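Local coordinates for cobalamin biosynthesis protein CobN (Mycobacterium tuberculosis, PDB 7C6O) that forms the large, catalytic subunit of cobaltochelatase, the enzyme that inserts cobalt into the corrin ring during cobalamin biosynthesis, at residues A[942-945]-A[946-950]; A[1065-1068]-A[1069-1072]; A[1108-1111]-A[1112-1115]. All coordinates share one frame; numbering follows the deposited sequence.

Contact 1. Residues A[942-945]-A[946-950]; sequences GFFR and DAFPH
The short helix 942-947 follows strand 935-940 of a mixed sheet and ends in a kink at Phe948, where helix 949-963 begins. On one side of this turn Arg945 grips its neighbour Asp946 side-on. NE of Arg945 lies 2.9 Å from OD1 of Asp946, and NH2 of Arg945 lies 3.1 Å from the same oxygen. Both bonds lie in the guanidinium plane and reach OD1 from one face of the carboxylate. The arginine chain bends at chi3 (70°), which folds the guanidinium back beside the aspartate and over CA of Gly942. Asp946 is buried, Arg945 only partly, and both have further polar partners. OD2 of Asp946 bonds to Tyr1003 OH and Gln600 NE2, while the guanidinium reaches Thr1002 O and Tyr1034 OH. These bonds hold the carboxylate at both oxygens and fix its rotation.

Two apolar contacts span four residues, each a CB over a phenylalanine face. CB of Ala947 sits over one face of the Phe943 ring, 3.6 Å from CZ of Phe943 and offset toward the rim. CB of Phe948 lies above the centre of the Phe944 ring, 4.1 Å from its centroid, a CH-pi contact. The two rings themselves meet obliquely, with planes at 34°. Met891 of helix 887-893 touches both Phe943 and Phe948.

Three backbone bonds run from residue i+4 to i. In the last, Phe948 N reaches Phe944 O at 2.9 Å. Phe948 then leaves helical geometry and takes the N-cap position of helix 949-963, a helix-to-helix break just before Pro949.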
# COMPACT_ATOMS: atom_id res chain seq x y z
N GLY A 942 -1.07 10.49 1.71
CA GLY A 942 0.30 10.51 1.22
C GLY A 942 0.64 9.25 0.44
O GLY A 942 1.32 9.31 -0.59
N PHE A 943 0.17 8.10 0.91
CA PHE A 943 0.49 6.86 0.21
C PHE A 943 -0.23 6.78 -1.13
O PHE A 943 0.33 6.25 -2.10
CB PHE A 943 0.15 5.64 1.05
CG PHE A 943 0.40 4.34 0.33
CD1 PHE A 943 1.70 3.89 0.14
CD2 PHE A 943 -0.65 3.60 -0.18
CE1 PHE A 943 1.94 2.71 -0.54
CE2 PHE A 943 -0.42 2.42 -0.86
CZ PHE A 943 0.88 1.98 -1.04
N PHE A 944 -1.47 7.26 -1.20
CA PHE A 944 -2.16 7.29 -2.49
C PHE A 944 -1.37 8.10 -3.51
O PHE A 944 -1.22 7.68 -4.66
CB PHE A 944 -3.57 7.87 -2.33
CG PHE A 944 -4.40 7.77 -3.58
CD1 PHE A 944 -5.27 6.70 -3.77
CD2 PHE A 944 -4.32 8.74 -4.58
CE1 PHE A 944 -6.03 6.60 -4.92
CE2 PHE A 944 -5.07 8.64 -5.73
CZ PHE A 944 -5.94 7.57 -5.90
N ARG A 945 -0.86 9.26 -3.09
CA ARG A 945 0.03 10.05 -3.94
C ARG A 945 1.24 9.22 -4.38
O ARG A 945 1.63 9.25 -5.55
CB ARG A 945 0.46 11.30 -3.18
CG ARG A 945 1.69 12.02 -3.72
CD ARG A 945 2.32 12.84 -2.60
NE ARG A 945 2.95 11.98 -1.60
CZ ARG A 945 3.19 12.33 -0.35
NH1 ARG A 945 2.85 13.54 0.10
NH2 ARG A 945 3.78 11.47 0.48
N ASP A 946 1.85 8.48 -3.44
CA ASP A 946 3.05 7.71 -3.74
C ASP A 946 2.78 6.60 -4.75
O ASP A 946 3.56 6.40 -5.70
CB ASP A 946 3.61 7.09 -2.46
CG ASP A 946 4.16 8.11 -1.50
OD1 ASP A 946 4.08 9.32 -1.78
OD2 ASP A 946 4.69 7.67 -0.45
N ALA A 947 1.70 5.84 -4.55
CA ALA A 947 1.49 4.59 -5.26
C ALA A 947 0.62 4.73 -6.51
O ALA A 947 0.69 3.86 -7.38
CB ALA A 947 0.84 3.56 -4.33
N PHE A 948 -0.19 5.78 -6.60
CA PHE A 948 -1.12 5.93 -7.72
C PHE A 948 -0.96 7.30 -8.37
O PHE A 948 -1.92 8.07 -8.48
CB PHE A 948 -2.56 5.70 -7.25
CG PHE A 948 -2.81 4.30 -6.77
CD1 PHE A 948 -2.80 4.00 -5.42
CD2 PHE A 948 -3.03 3.28 -7.68
CE1 PHE A 948 -3.03 2.71 -4.98
CE2 PHE A 948 -3.25 1.98 -7.25
CZ PHE A 948 -3.25 1.69 -5.89
N PRO A 949 0.24 7.63 -8.85
CA PRO A 949 0.42 8.94 -9.49
C PRO A 949 -0.37 9.08 -10.77
O PRO A 949 -0.84 10.18 -11.08
CB PRO A 949 1.93 9.01 -9.73
CG PRO A 949 2.33 7.58 -9.92
CD PRO A 949 1.45 6.79 -8.99
N HIS A 950 -0.54 7.98 -11.52
CA HIS A 950 -1.35 8.04 -12.74
C HIS A 950 -2.80 8.40 -12.42
O HIS A 950 -3.46 9.06 -13.23
CB HIS A 950 -1.31 6.70 -13.48
CG HIS A 950 0.06 6.10 -13.59
ND1 HIS A 950 0.65 5.40 -12.56
CD2 HIS A 950 0.94 6.07 -14.62
CE1 HIS A 950 1.84 4.98 -12.95
NE2 HIS A 950 2.04 5.37 -14.20

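Contact 2. Residues A[1065-1068]-A[1069-1072]; sequences EHDI and ADSD
Asp1067 holds CG between its backbone N and carbonyl carbon (chi1 55°), which folds the carboxylate back over the turn that follows. Asp1070, with chi1 -89°, swings its own carboxylate toward the backbone N of Asp1067. The result is a type I beta turn in the loop between strand 1056-1061 and helix 1072-1089, overlapped by an Asx turn. OD1 of Asp1067 accepts from Ala1069 N at 3.0 Å through its anti lone pair. The backbone closes the beta turn as Asp1070 N bonds to Asp1067 O at 2.9 Å, coming from above the carbonyl plane. In return, Asp1067 N donates to OD2 of Asp1070 on the anti side at 3.2 Å.

The two carboxylates are stacked, with planes 14° apart, and OD2 of Asp1067 is 3.3 Å from OD2 of Asp1070. Arg1122 bridges Asp1067 OD1 and Asp1070 OD1, and Arg698 pairs with Asp1070 OD2. These positive charges probably offset the repulsion. CB of His1066 packs against CB of Asp1070 at 3.7 Å, while NE2 of His1066 bonds to Tyr1074 OH. One water bridges the two segments, donating to Ile1068 O at 2.7 Å and to Ser1071 O at a short 2.5 Å.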
# COMPACT_ATOMS: atom_id res chain seq x y z
N GLU A 1065 -13.07 -6.51 8.20
CA GLU A 1065 -12.19 -6.94 9.28
C GLU A 1065 -12.06 -5.89 10.38
O GLU A 1065 -11.75 -6.24 11.53
CB GLU A 1065 -10.81 -7.29 8.72
CG GLU A 1065 -10.79 -8.54 7.85
CD GLU A 1065 -11.19 -8.29 6.40
OE1 GLU A 1065 -11.71 -7.20 6.09
OE2 GLU A 1065 -10.97 -9.19 5.57
N HIS A 1066 -12.26 -4.61 10.07
CA HIS A 1066 -12.25 -3.55 11.06
C HIS A 1066 -13.35 -2.56 10.72
O HIS A 1066 -13.94 -2.61 9.64
CB HIS A 1066 -10.88 -2.84 11.11
CG HIS A 1066 -10.57 -2.05 9.88
ND1 HIS A 1066 -9.76 -2.53 8.87
CD2 HIS A 1066 -10.97 -0.82 9.49
CE1 HIS A 1066 -9.66 -1.62 7.92
NE2 HIS A 1066 -10.39 -0.57 8.27
N ASP A 1067 -13.64 -1.66 11.66
CA ASP A 1067 -14.70 -0.67 11.46
C ASP A 1067 -14.17 0.72 11.77
O ASP A 1067 -12.99 0.91 12.10
CB ASP A 1067 -15.94 -1.01 12.30
CG ASP A 1067 -15.64 -1.17 13.78
OD1 ASP A 1067 -15.06 -0.24 14.39
OD2 ASP A 1067 -16.00 -2.22 14.35
N ILE A 1068 -15.05 1.72 11.66
CA ILE A 1068 -14.62 3.11 11.76
C ILE A 1068 -14.22 3.51 13.17
O ILE A 1068 -13.62 4.57 13.36
CB ILE A 1068 -15.71 4.07 11.25
CG1 ILE A 1068 -16.98 3.96 12.10
CG2 ILE A 1068 -16.02 3.79 9.79
CD1 ILE A 1068 -17.97 5.10 11.86
N ALA A 1069 -14.54 2.69 14.17
CA ALA A 1069 -14.07 2.89 15.54
C ALA A 1069 -12.88 1.99 15.87
O ALA A 1069 -12.46 1.95 17.03
CB ALA A 1069 -15.21 2.66 16.53
N ASP A 1070 -12.34 1.28 14.87
CA ASP A 1070 -11.20 0.39 15.04
C ASP A 1070 -9.89 0.98 14.56
O ASP A 1070 -8.83 0.45 14.90
CB ASP A 1070 -11.42 -0.92 14.26
CG ASP A 1070 -12.12 -1.97 15.09
OD1 ASP A 1070 -12.01 -1.91 16.33
OD2 ASP A 1070 -12.77 -2.85 14.49
N SER A 1071 -9.93 2.05 13.77
CA SER A 1071 -8.73 2.66 13.23
C SER A 1071 -8.83 4.17 13.34
O SER A 1071 -9.90 4.76 13.11
CB SER A 1071 -8.51 2.28 11.76
OG SER A 1071 -7.41 2.99 11.22
N ASP A 1072 -7.72 4.80 13.71
CA ASP A 1072 -7.68 6.25 13.85
C ASP A 1072 -7.86 6.97 12.52
O ASP A 1072 -8.21 8.16 12.51
CB ASP A 1072 -6.35 6.67 14.47
CG ASP A 1072 -5.16 6.10 13.72
OD1 ASP A 1072 -4.88 4.89 13.88
OD2 ASP A 1072 -4.53 6.85 12.94
O HOH W 1 -11.71 6.48 13.55

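Contact 3. Residues A[1108-1111]-A[1112-1115]; sequences TRTL and SEET
Ser1112 stands in the first turn of helix 1111-1123, just after the edge strand 1107-1110. Its CB lies 4.0 Å from OG1 of Thr1110, the N-cap residue.

Glu1113 comes next and forms a capping box with Thr1110. Its backbone N donates to OG1 of Thr1110 at 3.1 Å. Its side chain runs back beyond CG in extended form, and OE1 accepts from Thr1110 N at 3.0 Å from above the carboxylate plane. The threonine hydroxyl is turned to meet Glu1113 N because OG1 sits between the backbone N and the carbonyl carbon (chi1 69°). OE2 of Glu1113 makes a salt bridge to Arg869.

Glu1114 continues the helix, its N bonded to Thr1110 O. Its side chain bends at chi2 and brings OE1 to NH1 of Arg1109, a salt bridge of 2.8 Å. The guanidinium and carboxylate planes are 16° apart, but OE1 lies 27° out of the guanidinium plane. NH1 of Arg1109 also pairs with Asp1099 OD2.

Thr1115 grips Leu1111 O twice, through its N at 2.9 Å and through OG1 at 2.8 Å, from opposite faces of the carbonyl plane.

The strand's end and the helix's start are thus joined by the two reciprocal bonds of one capping box and a salt bridge. Two acidic side chains near the helix N terminus would also interact favourably with its dipole.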
# COMPACT_ATOMS: atom_id res chain seq x y z
N THR A 1108 -25.63 3.46 1.39
CA THR A 1108 -25.15 4.70 1.99
C THR A 1108 -25.91 4.96 3.27
O THR A 1108 -27.14 4.79 3.32
CB THR A 1108 -25.31 5.88 1.02
OG1 THR A 1108 -24.56 5.64 -0.17
CG2 THR A 1108 -24.82 7.18 1.66
N ARG A 1109 -25.19 5.34 4.32
CA ARG A 1109 -25.82 5.73 5.57
C ARG A 1109 -25.08 6.94 6.13
O ARG A 1109 -23.97 7.26 5.70
CB ARG A 1109 -25.85 4.57 6.58
CG ARG A 1109 -24.49 4.04 6.98
CD ARG A 1109 -24.64 2.77 7.82
NE ARG A 1109 -25.13 1.65 7.03
CZ ARG A 1109 -24.36 0.70 6.51
NH1 ARG A 1109 -23.05 0.72 6.70
NH2 ARG A 1109 -24.90 -0.28 5.81
N THR A 1110 -25.72 7.61 7.08
CA THR A 1110 -25.07 8.75 7.71
C THR A 1110 -23.98 8.27 8.67
O THR A 1110 -23.96 7.11 9.09
CB THR A 1110 -26.08 9.63 8.45
OG1 THR A 1110 -26.58 8.92 9.60
CG2 THR A 1110 -27.24 10.00 7.54
N LEU A 1111 -23.07 9.19 9.01
CA LEU A 1111 -22.03 8.87 9.98
C LEU A 1111 -22.64 8.54 11.34
O LEU A 1111 -22.16 7.64 12.04
CB LEU A 1111 -21.05 10.03 10.09
CG LEU A 1111 -19.91 9.91 11.11
CD1 LEU A 1111 -19.09 8.65 10.85
CD2 LEU A 1111 -19.02 11.14 11.05
N SER A 1112 -23.70 9.25 11.73
CA SER A 1112 -24.37 8.93 12.99
C SER A 1112 -24.94 7.52 12.97
O SER A 1112 -24.84 6.78 13.96
CB SER A 1112 -25.47 9.95 13.29
OG SER A 1112 -26.20 9.56 14.43
N GLU A 1113 -25.56 7.13 11.85
CA GLU A 1113 -26.10 5.78 11.72
C GLU A 1113 -25.00 4.73 11.79
O GLU A 1113 -25.15 3.70 12.46
CB GLU A 1113 -26.88 5.65 10.41
CG GLU A 1113 -28.23 6.35 10.41
CD GLU A 1113 -28.88 6.40 9.03
OE1 GLU A 1113 -28.18 6.17 8.02
OE2 GLU A 1113 -30.09 6.68 8.96
N GLU A 1114 -23.89 4.96 11.10
CA GLU A 1114 -22.80 3.99 11.11
C GLU A 1114 -22.16 3.89 12.49
O GLU A 1114 -21.77 2.80 12.93
CB GLU A 1114 -21.75 4.35 10.05
CG GLU A 1114 -20.53 3.43 10.03
CD GLU A 1114 -20.81 2.05 9.48
OE1 GLU A 1114 -21.96 1.77 9.08
OE2 GLU A 1114 -19.87 1.23 9.44
N THR A 1115 -22.07 5.02 13.21
CA THR A 1115 -21.47 5.00 14.54
C THR A 1115 -22.31 4.16 15.50
O THR A 1115 -21.79 3.31 16.22
CB THR A 1115 -21.30 6.42 15.07
OG1 THR A 1115 -20.46 7.17 14.18
CG2 THR A 1115 -20.67 6.40 16.46

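How the contacts relate
Contacts 2 and 3 are neighbours. Their centres are 14 Å apart, and they touch through Ile1068, whose CD1 lies 3.6 Å from CG of Glu1114 and 3.9 Å from CD1 of Leu1111. Helix 1111-1123 joins them further, since it starts at contact 3 and carries Arg1122, which pairs with the two aspartates of contact 2. Contact 1 lies deeper, about 22 Å from contact 2 and 28 Å from contact 3, centre to centre. All three flank strands of the same mixed sheet: contact 1 follows strand 935-940, contact 2 follows 1056-1061, and contact 3 begins on 1107-1110. The sodium ion, at Asp125 and Ser127, involves none of their residues.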